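Long-range contacts in particle-associated glycoside hydrolase (Acinetobacter phage Fri1, PDB 6C72), which probably depolymerises the capsular polysaccharide of Acinetobacter baumannii as a trimeric tailspike glycosidase during phage entry, and binds zinc ions: residues 259-264 with 282-287; 201-206 with 231-236; 316-321 with 350-355; 270-275 with 298-303. All coordinates share one frame; numbering follows the deposited sequence.

Overall arrangement
The four contacts join neighbouring coils of one parallel beta-helix. Contacts 2, 1 and 3 follow one another along it at the same corner, with centres about 10 Å apart from 2 to 1 and from 1 to 3. Backbone bonds link them: T236 N lies 2.9 Å from N263 O, and I318 N lies 2.8 Å from F282 O. Contact 4 belongs to another side of the coils, about 14 Å from contact 1 between centres, and L317 CD2 of contact 3 reaches F300 CZ across the interior at 4.1 Å. Contacts 1, 2 and 3 touch the second subunit; contact 1 carries a zinc ligand, E260.

Contact 1: 259-264 with 282-287; sequences FENCNF and FKNCTF. With ZN (zinc ion), chain M.
F259 and F282 lie side by side on the face that carries F259, F264, F282 and F287, their ring planes only 12° apart but slid until they barely overlap. F259 CD1 stands over one face of the F282 ring, 3.5 Å from F282 CE2. F264 and F287 form a second slid pair, with F264 CD2 3.4 Å from F287 CE2. F264 CE2 also meets the edge of the F282 ring and so ties the two pairs together. The cysteines pack at the bend, C262 CB being 3.8 Å from C285 SG.

Among the backbone bonds, K283 N donates to F259 O and N261 N to K283 O before the bend; T286 N binds C262 O and F264 N binds T286 O after it. C262 N turns instead to C285 SG, at 3.6 Å. This is a corner of a parallel beta-helix, where an asparagine of each coil, N261 and N284, takes a left-handed backbone conformation so that the strand can change direction.

On the side facing the second subunit, N284 ND2 gives a short but bent bond of 2.7 Å to N261 OD1, the two amide planes standing 89° apart; S228 of the second subunit also binds that oxygen. T286 OG1 donates to N263 OD1 at 2.7 Å, in the carbonyl plane on a lone pair, and a water bridges N263 OD1 to N284 O.

E260 reaches the zinc as an extended chain, E260 OE2 binding it at 2.4 Å and also taking a bond from N256 of the second subunit, while Y258 holds OE1. A water is a further zinc ligand, and K283 lays its CD alongside the carboxylate.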
# COMPACT_ATOMS: atom_id res chain seq x y z
N PHE A 259 10.78 1.15 -12.48
CA PHE A 259 11.04 0.13 -13.49
C PHE A 259 9.80 -0.74 -13.65
O PHE A 259 9.25 -1.22 -12.65
CB PHE A 259 12.25 -0.73 -13.11
CG PHE A 259 13.49 0.06 -12.81
CD1 PHE A 259 13.70 0.60 -11.54
CD2 PHE A 259 14.43 0.29 -13.80
CE1 PHE A 259 14.84 1.34 -11.25
CE2 PHE A 259 15.58 1.03 -13.53
CZ PHE A 259 15.79 1.57 -12.24
N GLU A 260 9.37 -0.93 -14.89
CA GLU A 260 8.22 -1.78 -15.17
C GLU A 260 8.48 -2.61 -16.41
O GLU A 260 9.05 -2.11 -17.38
CB GLU A 260 6.94 -0.96 -15.36
CG GLU A 260 5.71 -1.83 -15.42
CD GLU A 260 4.45 -1.02 -15.54
OE1 GLU A 260 4.52 0.21 -15.29
OE2 GLU A 260 3.40 -1.59 -15.89
N ASN A 261 8.07 -3.87 -16.38
CA ASN A 261 8.17 -4.75 -17.55
C ASN A 261 9.62 -4.89 -18.00
O ASN A 261 9.91 -4.91 -19.19
CB ASN A 261 7.29 -4.25 -18.69
CG ASN A 261 5.82 -4.23 -18.33
OD1 ASN A 261 5.27 -5.25 -17.91
ND2 ASN A 261 5.19 -3.07 -18.46
N CYS A 262 10.55 -4.93 -17.05
CA CYS A 262 11.97 -5.07 -17.34
C CYS A 262 12.45 -6.45 -16.93
O CYS A 262 11.94 -7.04 -15.98
CB CYS A 262 12.80 -3.99 -16.63
SG CYS A 262 12.51 -2.29 -17.24
N ASN A 263 13.43 -6.97 -17.64
CA ASN A 263 13.99 -8.28 -17.34
C ASN A 263 15.48 -8.14 -17.17
O ASN A 263 16.22 -7.95 -18.14
CB ASN A 263 13.66 -9.29 -18.44
CG ASN A 263 12.18 -9.48 -18.61
OD1 ASN A 263 11.52 -10.00 -17.72
ND2 ASN A 263 11.64 -9.06 -19.75
N PHE A 264 15.93 -8.22 -15.92
CA PHE A 264 17.36 -8.13 -15.62
C PHE A 264 17.89 -9.56 -15.58
O PHE A 264 17.68 -10.29 -14.60
CB PHE A 264 17.56 -7.34 -14.34
CG PHE A 264 16.87 -6.00 -14.36
CD1 PHE A 264 17.43 -4.93 -15.04
CD2 PHE A 264 15.65 -5.81 -13.75
CE1 PHE A 264 16.80 -3.70 -15.09
CE2 PHE A 264 15.01 -4.58 -13.79
CZ PHE A 264 15.60 -3.52 -14.45
N PHE A 282 10.04 -1.57 -8.47
CA PHE A 282 10.02 -2.52 -9.57
C PHE A 282 8.63 -3.13 -9.63
O PHE A 282 8.13 -3.64 -8.62
CB PHE A 282 11.07 -3.61 -9.37
CG PHE A 282 12.49 -3.11 -9.34
CD1 PHE A 282 13.07 -2.68 -8.15
CD2 PHE A 282 13.25 -3.07 -10.51
CE1 PHE A 282 14.39 -2.23 -8.12
CE2 PHE A 282 14.57 -2.62 -10.48
CZ PHE A 282 15.14 -2.19 -9.28
N LYS A 283 8.00 -3.06 -10.80
CA LYS A 283 6.69 -3.65 -11.03
C LYS A 283 6.75 -4.54 -12.26
O LYS A 283 7.15 -4.09 -13.33
CB LYS A 283 5.62 -2.57 -11.22
CG LYS A 283 4.21 -3.13 -11.31
CD LYS A 283 3.31 -2.14 -12.04
CE LYS A 283 2.77 -1.08 -11.10
NZ LYS A 283 1.52 -1.57 -10.40
N ASN A 284 6.34 -5.81 -12.10
CA ASN A 284 6.32 -6.78 -13.19
C ASN A 284 7.68 -6.86 -13.88
O ASN A 284 7.79 -6.84 -15.12
CB ASN A 284 5.20 -6.47 -14.20
CG ASN A 284 4.91 -7.65 -15.14
OD1 ASN A 284 5.00 -8.82 -14.74
ND2 ASN A 284 4.57 -7.34 -16.39
N CYS A 285 8.74 -6.87 -13.08
CA CYS A 285 10.09 -7.07 -13.57
C CYS A 285 10.58 -8.44 -13.14
O CYS A 285 10.05 -9.01 -12.20
CB CYS A 285 11.03 -5.98 -13.03
SG CYS A 285 10.55 -4.31 -13.53
N THR A 286 11.58 -8.97 -13.82
CA THR A 286 12.16 -10.25 -13.41
C THR A 286 13.66 -10.09 -13.19
O THR A 286 14.28 -9.16 -13.71
CB THR A 286 11.91 -11.37 -14.44
OG1 THR A 286 12.76 -11.20 -15.58
CG2 THR A 286 10.45 -11.42 -14.88
N PHE A 287 14.21 -10.97 -12.37
CA PHE A 287 15.64 -11.03 -12.09
C PHE A 287 16.05 -12.49 -12.21
O PHE A 287 15.63 -13.32 -11.39
CB PHE A 287 15.97 -10.46 -10.70
CG PHE A 287 15.41 -9.08 -10.45
CD1 PHE A 287 14.11 -8.91 -10.00
CD2 PHE A 287 16.19 -7.95 -10.67
CE1 PHE A 287 13.58 -7.65 -9.76
CE2 PHE A 287 15.69 -6.67 -10.43
CZ PHE A 287 14.38 -6.52 -9.98
ZN ZN M . 1.45 -0.37 -15.28
O HOH W 1 8.93 -8.68 -17.06
O HOH W 2 0.20 -2.05 -14.76

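Contact 2: 201-206 with 231-236; sequences VSNLKM and AKWVDT
V234 holds CG1 anti to its backbone N (chi1 164°), which turns CG2 across to the 201-206 segment, 3.7 Å from S202 CA. V201 meets it at about a right angle, its CG1 set between backbone N and carbonyl carbon (chi1 61°) and resting 3.8 Å from A231 CB. Further along the same face, M206 and T236 run side by side with M206 CB 4.0 Å from T236 CG2. On the other face the extended K205 chain passes over D235, its CG 4.0 Å from D235 CB. The charges stay apart, K205 NZ being 4.9 Å from D235 OD2, and the D235 carboxylate is instead bonded through OD1 to N263. At the bend N203 OD1 lies 3.6 Å from W233 CB, the amide inclined 64° to the indole; Y175 meets that ring edge-to-face.

Backbone bonds run through the bend: K232 N reaches V201 O weakly, N203 N binds K232 O and L204 N binds W233 O; then D235 N binds L204 O and M206 N binds D235 O (2.9 Å). K88 and G198 of the second subunit pack on N203 and W233, so the bend faces the trimer interface. Parallel strands in register that turn the same corner at one level, here through N203 and W233 with positive phi, are typical of stacked coils in a parallel beta-helix.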
# COMPACT_ATOMS: atom_id res chain seq x y z
N VAL A 201 15.01 5.26 -20.26
CA VAL A 201 15.32 4.33 -21.34
C VAL A 201 14.14 3.39 -21.48
O VAL A 201 13.48 3.06 -20.49
CB VAL A 201 16.63 3.55 -21.08
CG1 VAL A 201 16.52 2.72 -19.80
CG2 VAL A 201 16.98 2.65 -22.28
N SER A 202 13.86 2.97 -22.72
CA SER A 202 12.75 2.04 -22.92
C SER A 202 12.88 1.30 -24.24
O SER A 202 13.61 1.72 -25.15
CB SER A 202 11.40 2.74 -22.84
OG SER A 202 11.18 3.54 -23.97
N ASN A 203 12.15 0.18 -24.31
CA ASN A 203 11.91 -0.54 -25.55
C ASN A 203 13.21 -0.98 -26.23
O ASN A 203 13.39 -0.80 -27.43
CB ASN A 203 11.05 0.29 -26.52
CG ASN A 203 9.68 0.63 -25.97
OD1 ASN A 203 9.37 0.30 -24.83
ND2 ASN A 203 8.86 1.28 -26.77
N LEU A 204 14.11 -1.58 -25.45
CA LEU A 204 15.34 -2.09 -26.04
C LEU A 204 15.94 -3.14 -25.12
O LEU A 204 15.51 -3.32 -23.98
CB LEU A 204 16.34 -0.95 -26.31
CG LEU A 204 16.73 0.03 -25.20
CD1 LEU A 204 17.74 -0.54 -24.21
CD2 LEU A 204 17.27 1.32 -25.84
N LYS A 205 16.95 -3.84 -25.64
CA LYS A 205 17.73 -4.81 -24.89
C LYS A 205 19.18 -4.35 -24.82
O LYS A 205 19.73 -3.86 -25.81
CB LYS A 205 17.66 -6.20 -25.54
CG LYS A 205 18.41 -7.26 -24.76
CD LYS A 205 17.93 -8.65 -25.12
CE LYS A 205 18.55 -9.71 -24.22
NZ LYS A 205 17.99 -11.07 -24.49
N MET A 206 19.78 -4.48 -23.64
CA MET A 206 21.18 -4.12 -23.44
C MET A 206 22.00 -5.40 -23.30
O MET A 206 21.60 -6.32 -22.59
CB MET A 206 21.34 -3.22 -22.20
CG MET A 206 20.50 -1.93 -22.25
SD MET A 206 20.63 -0.84 -20.79
CE MET A 206 21.71 0.44 -21.35
N ALA A 231 12.48 3.32 -16.51
CA ALA A 231 12.74 2.32 -17.55
C ALA A 231 11.52 1.42 -17.72
O ALA A 231 10.91 0.99 -16.73
CB ALA A 231 13.97 1.46 -17.23
N LYS A 232 11.16 1.17 -18.98
CA LYS A 232 10.04 0.31 -19.34
C LYS A 232 10.42 -0.58 -20.52
O LYS A 232 11.02 -0.11 -21.49
CB LYS A 232 8.80 1.13 -19.69
CG LYS A 232 8.23 1.86 -18.51
CD LYS A 232 7.19 2.88 -18.91
CE LYS A 232 6.61 3.58 -17.67
NZ LYS A 232 5.19 4.01 -17.90
N TRP A 233 10.05 -1.86 -20.43
CA TRP A 233 10.31 -2.83 -21.50
C TRP A 233 11.80 -2.83 -21.89
O TRP A 233 12.16 -2.63 -23.05
CB TRP A 233 9.42 -2.57 -22.71
CG TRP A 233 7.98 -2.68 -22.39
CD1 TRP A 233 7.09 -1.66 -22.24
CD2 TRP A 233 7.24 -3.89 -22.21
NE1 TRP A 233 5.84 -2.15 -21.96
CE2 TRP A 233 5.90 -3.52 -21.93
CE3 TRP A 233 7.57 -5.25 -22.23
CZ2 TRP A 233 4.89 -4.46 -21.69
CZ3 TRP A 233 6.57 -6.18 -21.99
CH2 TRP A 233 5.25 -5.78 -21.73
N VAL A 234 12.65 -3.02 -20.89
CA VAL A 234 14.09 -3.12 -21.09
C VAL A 234 14.58 -4.44 -20.51
O VAL A 234 14.27 -4.77 -19.36
CB VAL A 234 14.84 -1.94 -20.44
CG1 VAL A 234 16.31 -2.27 -20.31
CG2 VAL A 234 14.65 -0.69 -21.27
N ASP A 235 15.34 -5.18 -21.31
CA ASP A 235 16.04 -6.37 -20.85
C ASP A 235 17.53 -6.05 -20.77
O ASP A 235 18.03 -5.18 -21.49
CB ASP A 235 15.80 -7.56 -21.78
CG ASP A 235 14.33 -8.01 -21.81
OD1 ASP A 235 13.49 -7.42 -21.10
OD2 ASP A 235 14.03 -8.97 -22.54
N THR A 236 18.22 -6.72 -19.86
CA THR A 236 19.68 -6.62 -19.77
C THR A 236 20.25 -8.02 -19.65
O THR A 236 19.73 -8.85 -18.90
CB THR A 236 20.14 -5.75 -18.57
OG1 THR A 236 19.65 -6.31 -17.35
CG2 THR A 236 19.65 -4.31 -18.71

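Contact 3: 316-321 with 350-355; sequences TLINCV and FLNCRF
L317 and I318 pair in parallel with F350 and L351, and V321 with R354, while between them N319 and N352 take left-handed backbone conformations that turn both chains round the corner together. L351 N binds L317 O, N319 N binds L351 O and R354 N binds C320 O, each at 2.9 Å. On the buried face, L317 CD1 approaches the F350 ring, 3.6 Å from F350 CE1. C353 SG lies in the bend, 3.2 Å from L317 O, and there takes a weak bond from C320 N. T316 CG2 touches L351 CD1 at 4.0 Å.

R354 grips N319 with two nitrogens. With chi1 of -172° N319 swings its amide away from its own N, beside R354, which doubles back at chi3 (-57°). R354 NH1 and NH2 hold the same oxygen end-on, at 3.3 Å and 3.1 Å from N319 OD1, which sits at the guanidinium edge close to its plane. The amide and guanidinium planes are 48° apart. V321 CG2 packs against R354 NH2 at 3.5 Å, and C320 O lies over one face of the group.

N352 turns its amide to D279 of the second subunit, and H278 of that subunit packs on R354. The two bonds to one oxygen help to set the rotation of the guanidinium group at the trimer interface, beside E378, a residue seen to bind zinc in this protein, whose carboxylate would probably help to balance the arginine's charge.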
# COMPACT_ATOMS: atom_id res chain seq x y z
N THR A 316 10.25 -1.08 -3.23
CA THR A 316 9.06 -1.90 -3.37
C THR A 316 9.18 -2.75 -4.63
O THR A 316 9.35 -2.21 -5.73
CB THR A 316 7.80 -1.03 -3.41
OG1 THR A 316 7.76 -0.21 -2.24
CG2 THR A 316 6.55 -1.89 -3.43
N LEU A 317 9.05 -4.05 -4.46
CA LEU A 317 9.07 -5.01 -5.56
C LEU A 317 7.68 -5.66 -5.63
O LEU A 317 7.30 -6.44 -4.75
CB LEU A 317 10.18 -6.03 -5.33
CG LEU A 317 11.53 -5.35 -5.17
CD1 LEU A 317 12.09 -5.47 -3.74
CD2 LEU A 317 12.54 -5.84 -6.21
N ILE A 318 6.93 -5.33 -6.68
CA ILE A 318 5.55 -5.77 -6.85
C ILE A 318 5.49 -6.70 -8.06
O ILE A 318 5.91 -6.32 -9.16
CB ILE A 318 4.59 -4.58 -7.07
CG1 ILE A 318 4.92 -3.44 -6.12
CG2 ILE A 318 3.15 -5.02 -6.94
CD1 ILE A 318 4.32 -2.09 -6.54
N ASN A 319 4.96 -7.91 -7.85
CA ASN A 319 4.72 -8.86 -8.94
C ASN A 319 6.00 -9.09 -9.75
O ASN A 319 5.99 -9.10 -10.98
CB ASN A 319 3.56 -8.38 -9.82
CG ASN A 319 3.14 -9.41 -10.84
OD1 ASN A 319 3.36 -10.61 -10.66
ND2 ASN A 319 2.54 -8.95 -11.93
N CYS A 320 7.11 -9.27 -9.05
CA CYS A 320 8.39 -9.54 -9.68
C CYS A 320 8.74 -11.01 -9.53
O CYS A 320 8.19 -11.71 -8.68
CB CYS A 320 9.50 -8.67 -9.06
SG CYS A 320 9.30 -6.90 -9.40
N VAL A 321 9.64 -11.48 -10.39
CA VAL A 321 10.14 -12.85 -10.35
C VAL A 321 11.63 -12.82 -10.05
O VAL A 321 12.38 -12.08 -10.70
CB VAL A 321 9.87 -13.60 -11.67
CG1 VAL A 321 10.56 -14.98 -11.65
CG2 VAL A 321 8.37 -13.73 -11.93
N PHE A 350 8.44 -7.03 -0.34
CA PHE A 350 8.25 -8.02 -1.39
C PHE A 350 6.76 -8.35 -1.44
O PHE A 350 6.23 -8.97 -0.51
CB PHE A 350 9.10 -9.27 -1.15
CG PHE A 350 10.59 -9.01 -1.16
CD1 PHE A 350 11.30 -8.99 -2.36
CD2 PHE A 350 11.28 -8.82 0.02
CE1 PHE A 350 12.67 -8.77 -2.39
CE2 PHE A 350 12.65 -8.59 -0.01
CZ PHE A 350 13.35 -8.57 -1.22
N LEU A 351 6.10 -7.90 -2.51
CA LEU A 351 4.66 -8.03 -2.70
C LEU A 351 4.38 -8.78 -3.99
O LEU A 351 4.94 -8.44 -5.04
CB LEU A 351 4.00 -6.65 -2.76
CG LEU A 351 4.33 -5.64 -1.66
CD1 LEU A 351 3.68 -4.31 -1.95
CD2 LEU A 351 3.88 -6.17 -0.31
N ASN A 352 3.55 -9.82 -3.91
CA ASN A 352 3.09 -10.59 -5.07
C ASN A 352 4.25 -11.15 -5.88
O ASN A 352 4.13 -11.36 -7.09
CB ASN A 352 2.18 -9.75 -5.97
CG ASN A 352 1.02 -9.10 -5.22
OD1 ASN A 352 0.74 -9.42 -4.07
ND2 ASN A 352 0.30 -8.22 -5.91
N CYS A 353 5.39 -11.40 -5.25
CA CYS A 353 6.57 -11.86 -5.96
C CYS A 353 6.68 -13.37 -5.94
O CYS A 353 6.10 -14.05 -5.09
CB CYS A 353 7.84 -11.25 -5.35
SG CYS A 353 8.00 -9.45 -5.55
N ARG A 354 7.49 -13.89 -6.86
CA ARG A 354 7.71 -15.33 -6.98
C ARG A 354 9.21 -15.59 -6.96
O ARG A 354 9.98 -14.98 -7.72
CB ARG A 354 7.07 -15.88 -8.25
CG ARG A 354 5.58 -15.94 -8.07
CD ARG A 354 4.81 -16.20 -9.34
NE ARG A 354 5.04 -15.23 -10.40
CZ ARG A 354 4.71 -13.94 -10.35
NH1 ARG A 354 4.16 -13.43 -9.24
NH2 ARG A 354 4.93 -13.15 -11.40
N PHE A 355 9.63 -16.44 -6.03
CA PHE A 355 11.01 -16.88 -5.91
C PHE A 355 11.06 -18.29 -6.48
O PHE A 355 10.50 -19.23 -5.90
CB PHE A 355 11.46 -16.82 -4.45
CG PHE A 355 11.51 -15.42 -3.89
CD1 PHE A 355 10.34 -14.75 -3.53
CD2 PHE A 355 12.72 -14.76 -3.70
CE1 PHE A 355 10.39 -13.47 -3.00
CE2 PHE A 355 12.77 -13.48 -3.17
CZ PHE A 355 11.61 -12.83 -2.83

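Contact 4: 270-275 with 298-303; sequences NTAALV and YLFDIE
N270 lays its amide nearly parallel to the Y298 ring, the planes 12° apart, but beside it rather than over a face: N270 OD1 sits at the ring edge, 3.3 Å from Y298 CD2. N270 OD1 is also only 3.0 Å from Y298 CB, a tight fit. The D301 side chain crosses the amide, with D301 CB 3.6 Å from N270 CG. The F300 ring receives A272 O and L274 CG obliquely from the 270-275 segment, and F287 meets it edge-to-face.

A water joins N270 ND2 to D301 OD2, and E242, on the preceding coil, binds the same amide nitrogen directly. D301 points to the opposite face of the sheet from F300.

Strands 272-275 and 300-302 are successive rungs of one side of the parallel beta-helix; their axes come within 4.7 Å and run 3° from parallel. D301 N binds A272 O, L274 N binds D301 O, and E303 N binds L274 O at 3.0 Å. In the interior, L274 CB packs on I302 CG1 at 4.2 Å.

Ahead of the strands, T271 grips L299 O twice. T271 OG1, placed between backbone N and carbonyl carbon (chi1 66°), donates to L299 O at 2.7 Å, and the backbone N of T271 comes to that oxygen from the other face of the carbonyl plane. T271 CG2 rests against L299 CD1, 4.0 Å away, while F287 and Q289 touch the threonine from the neighbouring strand 286-289.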
# COMPACT_ATOMS: atom_id res chain seq x y z
N ASN A 270 25.76 -9.63 -10.10
CA ASN A 270 24.35 -9.68 -9.77
C ASN A 270 23.54 -9.26 -10.98
O ASN A 270 24.02 -8.49 -11.82
CB ASN A 270 24.01 -8.74 -8.59
CG ASN A 270 25.00 -8.86 -7.45
OD1 ASN A 270 25.00 -9.85 -6.73
ND2 ASN A 270 25.86 -7.86 -7.30
N THR A 271 22.30 -9.74 -11.08
CA THR A 271 21.45 -9.24 -12.16
C THR A 271 21.23 -7.74 -12.01
O THR A 271 21.11 -7.02 -13.00
CB THR A 271 20.10 -9.95 -12.20
OG1 THR A 271 19.35 -9.65 -11.02
CG2 THR A 271 20.26 -11.46 -12.36
N ALA A 272 21.15 -7.26 -10.77
CA ALA A 272 20.93 -5.85 -10.49
C ALA A 272 21.37 -5.56 -9.06
O ALA A 272 21.33 -6.45 -8.20
CB ALA A 272 19.45 -5.47 -10.68
N ALA A 273 21.77 -4.32 -8.80
CA ALA A 273 22.23 -3.95 -7.47
C ALA A 273 21.75 -2.55 -7.13
O ALA A 273 21.84 -1.64 -7.96
CB ALA A 273 23.75 -4.03 -7.35
N LEU A 274 21.23 -2.40 -5.92
CA LEU A 274 20.94 -1.10 -5.33
C LEU A 274 21.99 -0.85 -4.26
O LEU A 274 22.10 -1.64 -3.31
CB LEU A 274 19.53 -1.06 -4.72
CG LEU A 274 18.36 -1.51 -5.60
CD1 LEU A 274 17.05 -1.14 -4.94
CD2 LEU A 274 18.46 -0.90 -6.98
N VAL A 275 22.74 0.24 -4.40
CA VAL A 275 23.89 0.52 -3.55
C VAL A 275 23.71 1.79 -2.74
O VAL A 275 24.08 1.84 -1.56
CB VAL A 275 25.17 0.59 -4.40
CG1 VAL A 275 26.37 0.91 -3.56
CG2 VAL A 275 25.36 -0.73 -5.16
N TYR A 298 25.56 -13.21 -6.76
CA TYR A 298 24.24 -13.24 -6.16
C TYR A 298 23.18 -13.01 -7.23
O TYR A 298 23.48 -12.71 -8.39
CB TYR A 298 24.07 -12.17 -5.07
CG TYR A 298 25.15 -12.13 -4.01
CD1 TYR A 298 25.44 -13.25 -3.24
CD2 TYR A 298 25.83 -10.94 -3.74
CE1 TYR A 298 26.41 -13.21 -2.26
CE2 TYR A 298 26.80 -10.88 -2.73
CZ TYR A 298 27.08 -12.02 -2.01
OH TYR A 298 28.03 -12.00 -1.02
N LEU A 299 21.92 -13.13 -6.82
CA LEU A 299 20.82 -12.90 -7.74
C LEU A 299 20.44 -11.42 -7.80
O LEU A 299 20.53 -10.79 -8.86
CB LEU A 299 19.63 -13.77 -7.34
CG LEU A 299 18.35 -13.69 -8.17
CD1 LEU A 299 18.61 -13.92 -9.67
CD2 LEU A 299 17.37 -14.73 -7.64
N PHE A 300 20.05 -10.85 -6.67
CA PHE A 300 19.62 -9.46 -6.57
C PHE A 300 20.20 -8.91 -5.28
O PHE A 300 20.05 -9.53 -4.22
CB PHE A 300 18.09 -9.35 -6.60
CG PHE A 300 17.58 -7.96 -6.36
CD1 PHE A 300 17.42 -7.08 -7.41
CD2 PHE A 300 17.28 -7.53 -5.08
CE1 PHE A 300 16.96 -5.80 -7.18
CE2 PHE A 300 16.82 -6.25 -4.85
CZ PHE A 300 16.66 -5.39 -5.90
N ASP A 301 20.89 -7.77 -5.35
CA ASP A 301 21.75 -7.36 -4.24
C ASP A 301 21.43 -5.92 -3.83
O ASP A 301 21.75 -4.98 -4.56
CB ASP A 301 23.22 -7.50 -4.63
CG ASP A 301 24.16 -7.53 -3.43
OD1 ASP A 301 23.68 -7.67 -2.28
OD2 ASP A 301 25.38 -7.43 -3.63
N ILE A 302 20.82 -5.75 -2.66
CA ILE A 302 20.77 -4.45 -2.00
C ILE A 302 21.95 -4.42 -1.04
O ILE A 302 21.87 -4.98 0.06
CB ILE A 302 19.45 -4.22 -1.27
CG1 ILE A 302 18.28 -4.23 -2.25
CG2 ILE A 302 19.50 -2.91 -0.51
CD1 ILE A 302 16.93 -4.07 -1.57
N GLU A 303 23.05 -3.80 -1.45
CA GLU A 303 24.27 -3.83 -0.65
C GLU A 303 25.01 -2.50 -0.71
O GLU A 303 25.89 -2.29 -1.56
CB GLU A 303 25.19 -4.97 -1.09
CG GLU A 303 26.40 -5.13 -0.21
CD GLU A 303 27.18 -6.40 -0.48
OE1 GLU A 303 27.04 -7.00 -1.58
OE2 GLU A 303 27.95 -6.82 0.40
O HOH W 3 28.12 -6.94 -5.12